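Local coordinates for protein 16.4 kDa salivary peptide (Culex quinquefasciatus, PDB 7KC8) that is of unknown function but is a mosquito salivary protein with a ricin-type beta-trefoil fold that may bind sugars, at residues 30-41 / 53-61. Residues are numbered along the deposited sequence; the frame is centred on the assembly and turned at random.
Sequences RKLYGGDEKEEW and RPRIYTEYL
In this beta-trefoil, the open end of the 40-46/49-54 hairpin packs against neighbouring strands 29-35 and 60-63, with Trp41 and Pro54 meeting at the hairpin base. They form an antiparallel non-hydrogen-bonded pair; Pro54 CB sits over one face of the indole, 4.1 Å from the centroid of its six-membered ring, a CH-pi contact. Leu32 CD2 lies in plane at the indole edge, Leu61 CD1 is 4.3 Å from Trp41 CZ3, and Trp41 NE1 is hydrogen-bonded to Ile19 O, which helps fix the ring. Beyond this pair, Arg55 N donates to Glu40 O (3.1 Å), and Glu40 OE1 makes a long salt bridge to Arg55 NE (3.3 Å), while Arg55 NH1 hydrogen-bonds to Leu137 O. Arg30 grips Glu59 side-on in a bidentate salt bridge: NE donates to OE1 at 3.0 Å and NH2 to the syn lone pair of OE2 at 2.9 Å. The same guanidinium stacks flat on Tyr57, a cation-pi contact with CZ 3.7 Å from the ring centroid and the planes 12° apart. Glu59 OE1 is also hydrogen-bonded to Thr76 OG1, and Arg30 NH1 donates to Trp22 O. The buried charge of Arg30 is thus probably well compensated, and salt bridge and stack together join the 55-59 loop to strand 29-35.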
# COMPACT_ATOMS: atom_id res chain seq x y z
N ARG A 30 6.35 8.63 -6.50
CA ARG A 30 5.00 8.81 -7.10
C ARG A 30 3.97 9.00 -5.98
O ARG A 30 3.87 8.12 -5.14
CB ARG A 30 4.59 7.63 -7.98
CG ARG A 30 3.25 7.80 -8.67
CD ARG A 30 2.98 6.71 -9.68
NE ARG A 30 4.10 6.53 -10.58
CZ ARG A 30 4.13 6.93 -11.84
NH1 ARG A 30 3.09 7.53 -12.38
NH2 ARG A 30 5.21 6.72 -12.57
N LYS A 31 3.17 10.05 -6.07
CA LYS A 31 2.21 10.39 -5.02
C LYS A 31 0.95 9.55 -5.12
O LYS A 31 0.49 9.20 -6.21
CB LYS A 31 1.85 11.88 -5.08
N LEU A 32 0.39 9.21 -3.96
CA LEU A 32 -0.80 8.39 -3.87
C LEU A 32 -1.92 9.17 -3.21
O LEU A 32 -1.68 10.18 -2.54
CB LEU A 32 -0.53 7.10 -3.08
CG LEU A 32 0.74 6.30 -3.42
CD1 LEU A 32 0.88 5.10 -2.49
CD2 LEU A 32 0.69 5.85 -4.85
N TYR A 33 -3.14 8.69 -3.41
CA TYR A 33 -4.28 9.26 -2.72
C TYR A 33 -5.40 8.23 -2.71
O TYR A 33 -5.44 7.33 -3.55
CB TYR A 33 -4.76 10.58 -3.37
CG TYR A 33 -5.21 10.40 -4.80
CD1 TYR A 33 -4.29 10.45 -5.84
CD2 TYR A 33 -6.54 10.13 -5.10
CE1 TYR A 33 -4.68 10.27 -7.15
CE2 TYR A 33 -6.94 9.94 -6.43
CZ TYR A 33 -6.00 10.02 -7.43
OH TYR A 33 -6.37 9.84 -8.74
N GLY A 34 -6.30 8.39 -1.74
CA GLY A 34 -7.53 7.63 -1.74
C GLY A 34 -8.44 8.08 -2.87
O GLY A 34 -8.87 9.25 -2.90
N GLY A 35 -8.72 7.18 -3.81
CA GLY A 35 -9.64 7.46 -4.89
C GLY A 35 -10.64 6.34 -5.06
O GLY A 35 -10.61 5.34 -4.33
N ASP A 36 -11.51 6.50 -6.05
CA ASP A 36 -12.59 5.56 -6.27
C ASP A 36 -12.35 4.62 -7.44
O ASP A 36 -13.17 3.73 -7.67
CB ASP A 36 -13.90 6.33 -6.47
CG ASP A 36 -14.27 7.19 -5.25
OD1 ASP A 36 -13.90 6.79 -4.13
OD2 ASP A 36 -14.91 8.25 -5.40
N GLU A 37 -11.22 4.75 -8.15
CA GLU A 37 -10.92 3.84 -9.25
C GLU A 37 -10.22 2.58 -8.74
O GLU A 37 -9.43 2.62 -7.80
CB GLU A 37 -10.04 4.54 -10.30
N LYS A 38 -10.53 1.45 -9.38
CA LYS A 38 -10.03 0.14 -8.96
C LYS A 38 -8.59 -0.09 -9.43
O LYS A 38 -8.29 -0.98 -10.22
CB LYS A 38 -10.95 -0.96 -9.49
CG LYS A 38 -12.29 -1.06 -8.79
CD LYS A 38 -13.11 -2.23 -9.35
CE LYS A 38 -14.19 -2.72 -8.37
NZ LYS A 38 -14.94 -3.90 -8.95
N GLU A 39 -7.67 0.70 -8.90
CA GLU A 39 -6.24 0.58 -9.26
C GLU A 39 -5.73 -0.85 -9.02
O GLU A 39 -6.07 -1.45 -8.02
CB GLU A 39 -5.44 1.63 -8.51
CG GLU A 39 -4.04 1.82 -9.04
CD GLU A 39 -3.93 2.11 -10.52
OE1 GLU A 39 -3.72 1.16 -11.28
OE2 GLU A 39 -4.07 3.27 -10.90
N GLU A 40 -4.91 -1.36 -9.93
CA GLU A 40 -4.38 -2.73 -9.77
C GLU A 40 -2.97 -2.68 -9.16
O GLU A 40 -2.17 -1.89 -9.62
CB GLU A 40 -4.50 -3.47 -11.09
CG GLU A 40 -5.94 -3.67 -11.47
CD GLU A 40 -6.24 -4.01 -12.91
OE1 GLU A 40 -5.54 -4.80 -13.46
OE2 GLU A 40 -7.20 -3.47 -13.45
N TRP A 41 -2.73 -3.48 -8.12
CA TRP A 41 -1.46 -3.54 -7.43
C TRP A 41 -0.97 -4.97 -7.39
O TRP A 41 -1.73 -5.91 -7.58
CB TRP A 41 -1.57 -3.01 -6.00
CG TRP A 41 -1.90 -1.57 -5.93
CD1 TRP A 41 -3.15 -1.01 -6.01
CD2 TRP A 41 -0.98 -0.50 -5.76
NE1 TRP A 41 -3.05 0.35 -5.90
CE2 TRP A 41 -1.73 0.69 -5.74
CE3 TRP A 41 0.41 -0.43 -5.62
CZ2 TRP A 41 -1.14 1.94 -5.60
CZ3 TRP A 41 1.00 0.82 -5.46
CH2 TRP A 41 0.22 1.99 -5.45
N ARG A 53 3.70 -3.24 -5.22
CA ARG A 53 3.98 -2.40 -6.38
C ARG A 53 2.73 -2.30 -7.23
O ARG A 53 1.91 -3.23 -7.23
CB ARG A 53 5.14 -2.95 -7.23
CG ARG A 53 4.95 -4.41 -7.60
CD ARG A 53 5.76 -4.79 -8.81
NE ARG A 53 5.28 -4.13 -10.01
CZ ARG A 53 5.79 -4.30 -11.22
NH1 ARG A 53 6.81 -5.13 -11.39
NH2 ARG A 53 5.29 -3.65 -12.26
N PRO A 54 2.55 -1.20 -7.95
CA PRO A 54 1.44 -1.14 -8.88
C PRO A 54 1.71 -2.05 -10.07
O PRO A 54 2.86 -2.33 -10.41
CB PRO A 54 1.40 0.33 -9.30
CG PRO A 54 2.78 0.79 -9.12
CD PRO A 54 3.36 0.02 -7.97
N ARG A 55 0.62 -2.53 -10.68
CA ARG A 55 0.74 -3.49 -11.77
C ARG A 55 1.59 -2.96 -12.91
O ARG A 55 2.32 -3.73 -13.54
CB ARG A 55 -0.65 -3.89 -12.29
CG ARG A 55 -0.62 -5.01 -13.34
CD ARG A 55 -1.98 -5.30 -13.96
NE ARG A 55 -2.56 -4.13 -14.62
CZ ARG A 55 -2.26 -3.74 -15.86
NH1 ARG A 55 -1.37 -4.41 -16.57
NH2 ARG A 55 -2.83 -2.67 -16.38
N ILE A 56 1.53 -1.65 -13.18
CA ILE A 56 2.10 -1.11 -14.41
C ILE A 56 3.41 -0.36 -14.20
O ILE A 56 4.04 0.02 -15.20
CB ILE A 56 1.09 -0.22 -15.17
CG1 ILE A 56 0.78 1.07 -14.41
CG2 ILE A 56 -0.19 -0.98 -15.48
CD1 ILE A 56 0.18 2.12 -15.31
N TYR A 57 3.85 -0.15 -12.97
CA TYR A 57 5.15 0.46 -12.73
C TYR A 57 5.95 -0.40 -11.76
O TYR A 57 5.41 -0.91 -10.78
CB TYR A 57 5.07 1.86 -12.14
CG TYR A 57 4.16 2.81 -12.87
CD1 TYR A 57 4.50 3.32 -14.11
CD2 TYR A 57 2.96 3.21 -12.30
CE1 TYR A 57 3.67 4.20 -14.77
CE2 TYR A 57 2.11 4.08 -12.95
CZ TYR A 57 2.47 4.58 -14.19
OH TYR A 57 1.61 5.44 -14.82
N THR A 58 7.24 -0.54 -12.02
CA THR A 58 8.10 -1.24 -11.08
C THR A 58 8.61 -0.25 -10.03
O THR A 58 9.77 0.16 -10.01
CB THR A 58 9.23 -1.95 -11.80
OG1 THR A 58 10.24 -2.30 -10.85
CG2 THR A 58 9.82 -1.05 -12.89
N GLU A 59 7.68 0.16 -9.16
CA GLU A 59 7.95 1.12 -8.08
C GLU A 59 7.34 0.60 -6.79
O GLU A 59 6.14 0.33 -6.73
CB GLU A 59 7.37 2.51 -8.39
CG GLU A 59 7.58 3.00 -9.81
CD GLU A 59 6.76 4.23 -10.11
OE1 GLU A 59 6.05 4.69 -9.21
OE2 GLU A 59 6.81 4.73 -11.25
N TYR A 60 8.14 0.51 -5.74
CA TYR A 60 7.70 -0.20 -4.55
C TYR A 60 7.10 0.76 -3.53
O TYR A 60 7.72 1.77 -3.18
CB TYR A 60 8.84 -1.00 -3.95
CG TYR A 60 8.98 -2.29 -4.70
CD1 TYR A 60 7.95 -3.22 -4.69
CD2 TYR A 60 10.11 -2.56 -5.46
CE1 TYR A 60 8.04 -4.39 -5.39
CE2 TYR A 60 10.21 -3.75 -6.17
CZ TYR A 60 9.17 -4.66 -6.13
OH TYR A 60 9.26 -5.84 -6.84
N LEU A 61 5.89 0.42 -3.07
CA LEU A 61 5.25 1.12 -1.96
C LEU A 61 6.19 1.23 -0.78
O LEU A 61 6.80 0.25 -0.36
CB LEU A 61 3.99 0.35 -1.54
CG LEU A 61 2.96 1.12 -0.71
CD1 LEU A 61 2.31 2.12 -1.62
CD2 LEU A 61 1.93 0.19 -0.07